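Local coordinates for acyl carrier protein (Thermotoga maritima MSB8, PDB 6LVU), which probably carries the growing acyl chain through the cycles of fatty acid biosynthesis, at residues R4-I15 and V69-L80. Residues are numbered along the deposited sequence; the frame is centred on the assembly and turned at random.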
ATOM      1  N   ARG A   4      12.783  -1.440  -5.135  1.00 13.84           N
ATOM      2  CA  ARG A   4      11.649  -0.527  -4.997  1.00 18.89           C
ATOM      3  C   ARG A   4      10.686  -0.679  -6.159  1.00 17.17           C
ATOM      4  O   ARG A   4       9.463  -0.714  -5.968  1.00 16.00           O
ATOM      5  CB  ARG A   4      12.092   0.932  -4.918  1.00 15.51           C
ATOM      6  CG  ARG A   4      10.886   1.882  -4.619  1.00 19.79           C
ATOM      7  CD  ARG A   4      11.280   3.101  -3.828  1.00 20.57           C
ATOM      8  NE  ARG A   4      10.143   3.860  -3.304  1.00 24.00           N
ATOM      9  CZ  ARG A   4       9.956   4.107  -2.009  1.00 17.14           C
ATOM     10  NH1 ARG A   4      10.813   3.637  -1.112  1.00 12.06           N
ATOM     11  NH2 ARG A   4       8.911   4.818  -1.606  1.00 23.63           N
ATOM     12  N   GLU A   5      11.228  -0.763  -7.379  1.00 15.13           N
ATOM     13  CA  GLU A   5      10.388  -0.899  -8.559  1.00 14.36           C
ATOM     14  C   GLU A   5       9.592  -2.198  -8.498  1.00 15.58           C
ATOM     15  O   GLU A   5       8.423  -2.233  -8.903  1.00 15.18           O
ATOM     16  CB  GLU A   5      11.248  -0.816  -9.822  1.00 17.07           C
ATOM     17  CG  GLU A   5      11.607   0.632 -10.228  1.00 12.00           C
ATOM     18  CD  GLU A   5      12.824   0.685 -11.190  1.00 23.12           C
ATOM     19  OE1 GLU A   5      13.210  -0.363 -11.771  1.00 15.11           O
ATOM     20  OE2 GLU A   5      13.386   1.782 -11.380  1.00 23.34           O
ATOM     21  N   GLU A   6      10.198  -3.267  -7.959  1.00 15.94           N
ATOM     22  CA  GLU A   6       9.485  -4.530  -7.780  1.00 18.64           C
ATOM     23  C   GLU A   6       8.370  -4.386  -6.753  1.00 16.69           C
ATOM     24  O   GLU A   6       7.228  -4.783  -6.999  1.00 16.79           O
ATOM     25  CB  GLU A   6      10.439  -5.634  -7.324  1.00 19.94           C
ATOM     26  CG  GLU A   6       9.681  -6.898  -6.884  1.00 22.54           C
ATOM     27  CD  GLU A   6      10.578  -8.011  -6.334  1.00 34.18           C
ATOM     28  OE1 GLU A   6      11.778  -7.771  -6.076  1.00 30.69           O
ATOM     29  OE2 GLU A   6      10.070  -9.143  -6.163  1.00 38.09           O
ATOM     30  N   ILE A   7       8.703  -3.843  -5.583  1.00 14.34           N
ATOM     31  CA  ILE A   7       7.725  -3.687  -4.519  1.00 12.17           C
ATOM     32  C   ILE A   7       6.595  -2.785  -4.979  1.00 13.81           C
ATOM     33  O   ILE A   7       5.412  -3.108  -4.815  1.00 12.45           O
ATOM     34  CB  ILE A   7       8.408  -3.125  -3.261  1.00 17.11           C
ATOM     35  CG1 ILE A   7       9.444  -4.118  -2.748  1.00 14.18           C
ATOM     36  CG2 ILE A   7       7.369  -2.795  -2.183  1.00 12.74           C
ATOM     37  CD1 ILE A   7      10.373  -3.530  -1.725  1.00 19.81           C
ATOM     38  N   PHE A   8       6.943  -1.647  -5.579  1.00 13.67           N
ATOM     39  CA  PHE A   8       5.923  -0.694  -6.000  1.00 16.03           C
ATOM     40  C   PHE A   8       5.000  -1.277  -7.076  1.00 14.05           C
ATOM     41  O   PHE A   8       3.789  -1.026  -7.067  1.00 14.63           O
ATOM     42  CB  PHE A   8       6.578   0.601  -6.494  1.00 13.69           C
ATOM     43  CG  PHE A   8       5.628   1.496  -7.204  1.00 18.53           C
ATOM     44  CD1 PHE A   8       5.654   1.609  -8.581  1.00 26.17           C
ATOM     45  CD2 PHE A   8       4.661   2.181  -6.500  1.00 23.05           C
ATOM     46  CE1 PHE A   8       4.750   2.420  -9.238  1.00 29.79           C
ATOM     47  CE2 PHE A   8       3.749   2.982  -7.148  1.00 23.58           C
ATOM     48  CZ  PHE A   8       3.796   3.105  -8.514  1.00 27.84           C
ATOM     49  N   SER A   9       5.549  -2.038  -8.020  1.00 11.84           N
ATOM     50  CA  SER A   9       4.701  -2.667  -9.035  1.00 15.63           C
ATOM     51  C   SER A   9       3.674  -3.595  -8.402  1.00 16.15           C
ATOM     52  O   SER A   9       2.499  -3.594  -8.787  1.00 18.02           O
ATOM     53  CB  SER A   9       5.549  -3.436 -10.039  1.00 19.86           C
ATOM     54  OG  SER A   9       4.694  -4.129 -10.935  1.00 21.45           O
ATOM     55  N   LYS A  10       4.108  -4.431  -7.455  1.00 13.65           N
ATOM     56  CA  LYS A  10       3.187  -5.363  -6.801  1.00 16.59           C
ATOM     57  C   LYS A  10       2.213  -4.638  -5.881  1.00 20.53           C
ATOM     58  O   LYS A  10       1.047  -5.045  -5.751  1.00 19.44           O
ATOM     59  CB  LYS A  10       3.972  -6.420  -6.026  1.00 11.79           C
ATOM     60  CG  LYS A  10       4.804  -7.381  -6.918  1.00 14.20           C
ATOM     61  CD  LYS A  10       5.569  -8.369  -6.011  1.00 16.47           C
ATOM     62  CE  LYS A  10       5.999  -9.632  -6.722  1.00 21.16           C
ATOM     63  NZ  LYS A  10       7.410  -9.559  -7.173  1.00 21.92           N
ATOM     64  N   VAL A  11       2.683  -3.599  -5.188  1.00 13.33           N
ATOM     65  CA  VAL A  11       1.773  -2.816  -4.359  1.00 16.25           C
ATOM     66  C   VAL A  11       0.698  -2.198  -5.230  1.00 15.68           C
ATOM     67  O   VAL A  11      -0.478  -2.130  -4.852  1.00 15.78           O
ATOM     68  CB  VAL A  11       2.553  -1.744  -3.573  1.00 13.24           C
ATOM     69  CG1 VAL A  11       1.609  -0.631  -3.144  1.00 11.95           C
ATOM     70  CG2 VAL A  11       3.265  -2.372  -2.349  1.00 12.14           C
ATOM     71  N   LYS A  12       1.082  -1.768  -6.427  1.00 15.92           N
ATOM     72  CA  LYS A  12       0.157  -1.051  -7.286  1.00 17.44           C
ATOM     73  C   LYS A  12      -0.907  -1.988  -7.840  1.00 20.00           C
ATOM     74  O   LYS A  12      -2.089  -1.632  -7.891  1.00 15.88           O
ATOM     75  CB  LYS A  12       0.948  -0.366  -8.403  1.00 15.83           C
ATOM     76  CG  LYS A  12       0.125   0.072  -9.592  1.00 23.52           C
ATOM     77  CD  LYS A  12       0.995   0.839 -10.579  1.00 23.29           C
ATOM     78  CE  LYS A  12       2.034  -0.082 -11.204  1.00 28.49           C
ATOM     79  NZ  LYS A  12       2.985   0.641 -12.090  1.00 36.37           N
ATOM     80  N   SER A  13      -0.517  -3.215  -8.191  1.00 17.40           N
ATOM     81  CA  SER A  13      -1.479  -4.185  -8.689  1.00 17.97           C
ATOM     82  C   SER A  13      -2.480  -4.560  -7.605  1.00 17.50           C
ATOM     83  O   SER A  13      -3.693  -4.596  -7.845  1.00 16.09           O
ATOM     84  CB  SER A  13      -0.735  -5.425  -9.197  1.00 16.66           C
ATOM     85  OG  SER A  13      -0.008  -5.111 -10.383  1.00 21.01           O
ATOM     86  N   ILE A  14      -1.989  -4.851  -6.403  1.00 15.23           N
ATOM     87  CA  ILE A  14      -2.886  -5.223  -5.316  1.00 13.39           C
ATOM     88  C   ILE A  14      -3.870  -4.095  -5.034  1.00 13.80           C
ATOM     89  O   ILE A  14      -5.066  -4.338  -4.856  1.00 14.96           O
ATOM     90  CB  ILE A  14      -2.073  -5.598  -4.064  1.00 15.11           C
ATOM     91  CG1 ILE A  14      -1.275  -6.885  -4.322  1.00 18.26           C
ATOM     92  CG2 ILE A  14      -2.962  -5.740  -2.866  1.00 13.80           C
ATOM     93  CD1 ILE A  14      -0.208  -7.162  -3.267  1.00 15.82           C
ATOM     94  N   ILE A  15      -3.381  -2.849  -4.988  1.00 16.20           N
ATOM     95  CA  ILE A  15      -4.278  -1.730  -4.692  1.00 18.32           C
ATOM     96  C   ILE A  15      -5.328  -1.613  -5.775  1.00 20.01           C
ATOM     97  O   ILE A  15      -6.526  -1.463  -5.494  1.00 15.62           O
ATOM     98  CB  ILE A  15      -3.483  -0.420  -4.530  1.00 17.11           C
ATOM     99  CG1 ILE A  15      -2.742  -0.399  -3.199  1.00 20.93           C
ATOM    100  CG2 ILE A  15      -4.409   0.781  -4.643  1.00 16.47           C
ATOM    101  CD1 ILE A  15      -1.927   0.874  -2.986  1.00 13.59           C
ATOM    102  N   VAL A  69       0.742   5.848  -1.153  1.00 17.21           N
ATOM    103  CA  VAL A  69       1.256   4.607  -1.719  1.00 17.15           C
ATOM    104  C   VAL A  69       2.749   4.481  -1.445  1.00 14.51           C
ATOM    105  O   VAL A  69       3.236   3.409  -1.075  1.00 12.65           O
ATOM    106  CB  VAL A  69       0.953   4.549  -3.227  1.00 21.50           C
ATOM    107  CG1 VAL A  69       1.684   3.387  -3.887  1.00 18.53           C
ATOM    108  CG2 VAL A  69      -0.528   4.444  -3.453  1.00 24.02           C
ATOM    109  N   GLY A  70       3.488   5.584  -1.601  1.00 16.24           N
ATOM    110  CA  GLY A  70       4.919   5.562  -1.338  1.00 15.17           C
ATOM    111  C   GLY A  70       5.257   5.175   0.086  1.00 15.44           C
ATOM    112  O   GLY A  70       6.286   4.534   0.328  1.00 17.93           O
ATOM    113  N   ASP A  71       4.392   5.531   1.039  1.00 16.79           N
ATOM    114  CA  ASP A  71       4.603   5.136   2.432  1.00 14.53           C
ATOM    115  C   ASP A  71       4.600   3.626   2.576  1.00 16.66           C
ATOM    116  O   ASP A  71       5.426   3.057   3.304  1.00 19.80           O
ATOM    117  CB  ASP A  71       3.508   5.725   3.321  1.00 14.98           C
ATOM    118  CG  ASP A  71       3.719   7.186   3.620  1.00 19.24           C
ATOM    119  OD1 ASP A  71       4.859   7.659   3.447  1.00 17.79           O
ATOM    120  OD2 ASP A  71       2.743   7.856   4.039  1.00 19.72           O
ATOM    121  N   ILE A  72       3.631   2.960   1.935  1.00 15.56           N
ATOM    122  CA  ILE A  72       3.545   1.503   1.956  1.00 19.85           C
ATOM    123  C   ILE A  72       4.804   0.888   1.368  1.00 14.43           C
ATOM    124  O   ILE A  72       5.424   0.004   1.961  1.00 14.85           O
ATOM    125  CB  ILE A  72       2.298   1.022   1.193  1.00 15.98           C
ATOM    126  CG1 ILE A  72       1.035   1.368   1.951  1.00 17.93           C
ATOM    127  CG2 ILE A  72       2.378  -0.469   0.902  1.00 22.48           C
ATOM    128  CD1 ILE A  72      -0.138   1.592   1.043  1.00 18.22           C
ATOM    129  N   VAL A  73       5.187   1.350   0.175  1.00 14.23           N
ATOM    130  CA  VAL A  73       6.385   0.806  -0.462  1.00 14.11           C
ATOM    131  C   VAL A  73       7.585   0.966   0.457  1.00 17.39           C
ATOM    132  O   VAL A  73       8.318  -0.004   0.727  1.00 12.90           O
ATOM    133  CB  VAL A  73       6.622   1.486  -1.821  1.00 10.93           C
ATOM    134  CG1 VAL A  73       7.831   0.884  -2.485  1.00 15.68           C
ATOM    135  CG2 VAL A  73       5.407   1.358  -2.697  1.00 12.48           C
ATOM    136  N   SER A  74       7.784   2.174   1.010  1.00 14.35           N
ATOM    137  CA  SER A  74       8.957   2.404   1.850  1.00 15.58           C
ATOM    138  C   SER A  74       8.914   1.552   3.108  1.00 16.18           C
ATOM    139  O   SER A  74       9.940   1.024   3.543  1.00 16.81           O
ATOM    140  CB  SER A  74       9.089   3.877   2.220  1.00 14.60           C
ATOM    141  OG  SER A  74       9.624   4.606   1.124  1.00 19.59           O
ATOM    142  N   TYR A  75       7.737   1.394   3.705  1.00 15.38           N
ATOM    143  CA  TYR A  75       7.661   0.521   4.862  1.00 17.64           C
ATOM    144  C   TYR A  75       8.021  -0.914   4.484  1.00 18.91           C
ATOM    145  O   TYR A  75       8.780  -1.577   5.198  1.00 21.09           O
ATOM    146  CB  TYR A  75       6.276   0.614   5.495  1.00 20.02           C
ATOM    147  CG  TYR A  75       6.216   0.049   6.888  1.00 26.02           C
ATOM    148  CD1 TYR A  75       6.310   0.876   8.000  1.00 36.89           C
ATOM    149  CD2 TYR A  75       6.077  -1.322   7.099  1.00 34.49           C
ATOM    150  CE1 TYR A  75       6.264   0.353   9.288  1.00 36.36           C
ATOM    151  CE2 TYR A  75       6.031  -1.852   8.384  1.00 35.01           C
ATOM    152  CZ  TYR A  75       6.121  -1.012   9.470  1.00 37.76           C
ATOM    153  OH  TYR A  75       6.069  -1.554  10.741  1.00 44.07           O
ATOM    154  N   ILE A  76       7.522  -1.398   3.340  1.00 15.03           N
ATOM    155  CA  ILE A  76       7.886  -2.738   2.888  1.00 14.95           C
ATOM    156  C   ILE A  76       9.376  -2.821   2.597  1.00 24.24           C
ATOM    157  O   ILE A  76      10.046  -3.788   2.990  1.00 23.36           O
ATOM    158  CB  ILE A  76       7.054  -3.143   1.655  1.00 13.73           C
ATOM    159  CG1 ILE A  76       5.575  -3.223   2.018  1.00 15.08           C
ATOM    160  CG2 ILE A  76       7.472  -4.495   1.177  1.00 14.24           C
ATOM    161  CD1 ILE A  76       4.678  -3.360   0.827  1.00 15.35           C
ATOM    162  N   GLU A  77       9.922  -1.801   1.918  1.00 15.97           N
ATOM    163  CA  GLU A  77      11.314  -1.850   1.508  1.00 20.85           C
ATOM    164  C   GLU A  77      12.252  -1.908   2.704  1.00 19.31           C
ATOM    165  O   GLU A  77      13.291  -2.572   2.642  1.00 20.25           O
ATOM    166  CB  GLU A  77      11.650  -0.645   0.625  1.00 19.39           C
ATOM    167  CG  GLU A  77      13.049  -0.716   0.052  1.00 20.94           C
ATOM    168  CD  GLU A  77      13.381   0.478  -0.829  1.00 29.59           C
ATOM    169  OE1 GLU A  77      14.335   0.363  -1.635  1.00 26.05           O
ATOM    170  OE2 GLU A  77      12.700   1.530  -0.707  1.00 28.26           O
ATOM    171  N   LYS A  78      11.900  -1.251   3.805  1.00 20.20           N
ATOM    172  CA  LYS A  78      12.775  -1.283   4.974  1.00 30.12           C
ATOM    173  C   LYS A  78      12.730  -2.636   5.683  1.00 27.24           C
ATOM    174  O   LYS A  78      13.751  -3.093   6.203  1.00 28.98           O
ATOM    175  CB  LYS A  78      12.405  -0.161   5.945  1.00 28.66           C
ATOM    176  CG  LYS A  78      13.189  -0.210   7.258  1.00 42.96           C
ATOM    177  CD  LYS A  78      13.299   1.153   7.933  1.00 50.23           C
ATOM    178  CE  LYS A  78      11.937   1.786   8.151  1.00 51.23           C
ATOM    179  NZ  LYS A  78      11.289   1.296   9.400  1.00 62.23           N
ATOM    180  N   LYS A  79      11.591  -3.315   5.674  1.00 23.65           N
ATOM    181  CA  LYS A  79      11.549  -4.634   6.301  1.00 34.26           C
ATOM    182  C   LYS A  79      12.253  -5.700   5.474  1.00 35.46           C
ATOM    183  O   LYS A  79      12.434  -6.819   5.956  1.00 44.36           O
ATOM    184  CB  LYS A  79      10.097  -5.059   6.557  1.00 28.62           C
ATOM    185  CG  LYS A  79       9.523  -4.599   7.901  1.00 34.21           C
ATOM    186  CD  LYS A  79       8.798  -3.272   7.823  1.00 36.78           C
ATOM    187  CE  LYS A  79       8.456  -2.762   9.224  1.00 42.72           C
ATOM    188  NZ  LYS A  79       9.620  -2.844  10.171  1.00 44.71           N
ATOM    189  N   LEU A  80      12.649  -5.392   4.249  1.00 33.68           N
ATOM    190  CA  LEU A  80      13.407  -6.329   3.434  1.00 33.30           C
ATOM    191  C   LEU A  80      14.320  -5.602   2.462  1.00 41.81           C
ATOM    192  O   LEU A  80      15.371  -5.096   2.870  1.00 44.91           O
ATOM    193  CB  LEU A  80      12.481  -7.307   2.710  1.00 38.56           C
ATOM    194  CG  LEU A  80      11.174  -6.983   1.980  1.00 31.61           C
ATOM    195  CD1 LEU A  80      11.339  -6.293   0.653  1.00 28.99           C
ATOM    196  CD2 LEU A  80      10.509  -8.331   1.761  1.00 33.49           C
TER
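Arg4, at the start of helix 4-19, lays its guanidinium over Val73, with Ser74 at the edge and Glu77 crossing the side chain at about a right angle. Its CB lies 4.0 Å from Glu77 OE1; CG rests on Val73 CG1, and CD passes near Glu77 OE2. NE comes back over Val73, whose CG1 sits 3.8 Å above the guanidinium plane, over its centre. NH1 and NH2 both donate to Ser74 OG, at 2.7 and 2.8 Å, in the guanidinium plane. NH1 forms a salt bridge to Glu77 OE2 (2.9 Å), tilted 16° out of that plane, while NH2 makes one to Glu28. With an alanine here, Glu77 is likely to lose its cationic mate, Ser74 OG both N-H donors, and Val73 the cover on one flank.

Behind these polar groups segments 4-15 and 69-79, their N-to-C directions 130° apart, mesh through apolar side chains. Val73 is a knob among Arg4, Ile7, Val11 and Phe8, its CG2 at the Phe8 ring edge. With CG1 of Ile7 anti to the carbonyl carbon (chi1 -63°), CD1 runs out to Leu80 CD1 (3.8 Å), while CG2 touches Val73 and Ile76. Val11, a knob like Arg4, sits among Val69, Ile72, Val73 and Ile76, its CG2 3.6 Å from Ile76 CD1. An apolar seam thus joins the first and last helices of the carrier-protein bundle, and the arginine at its edge, with three N-H bonds across, adds a charged tie.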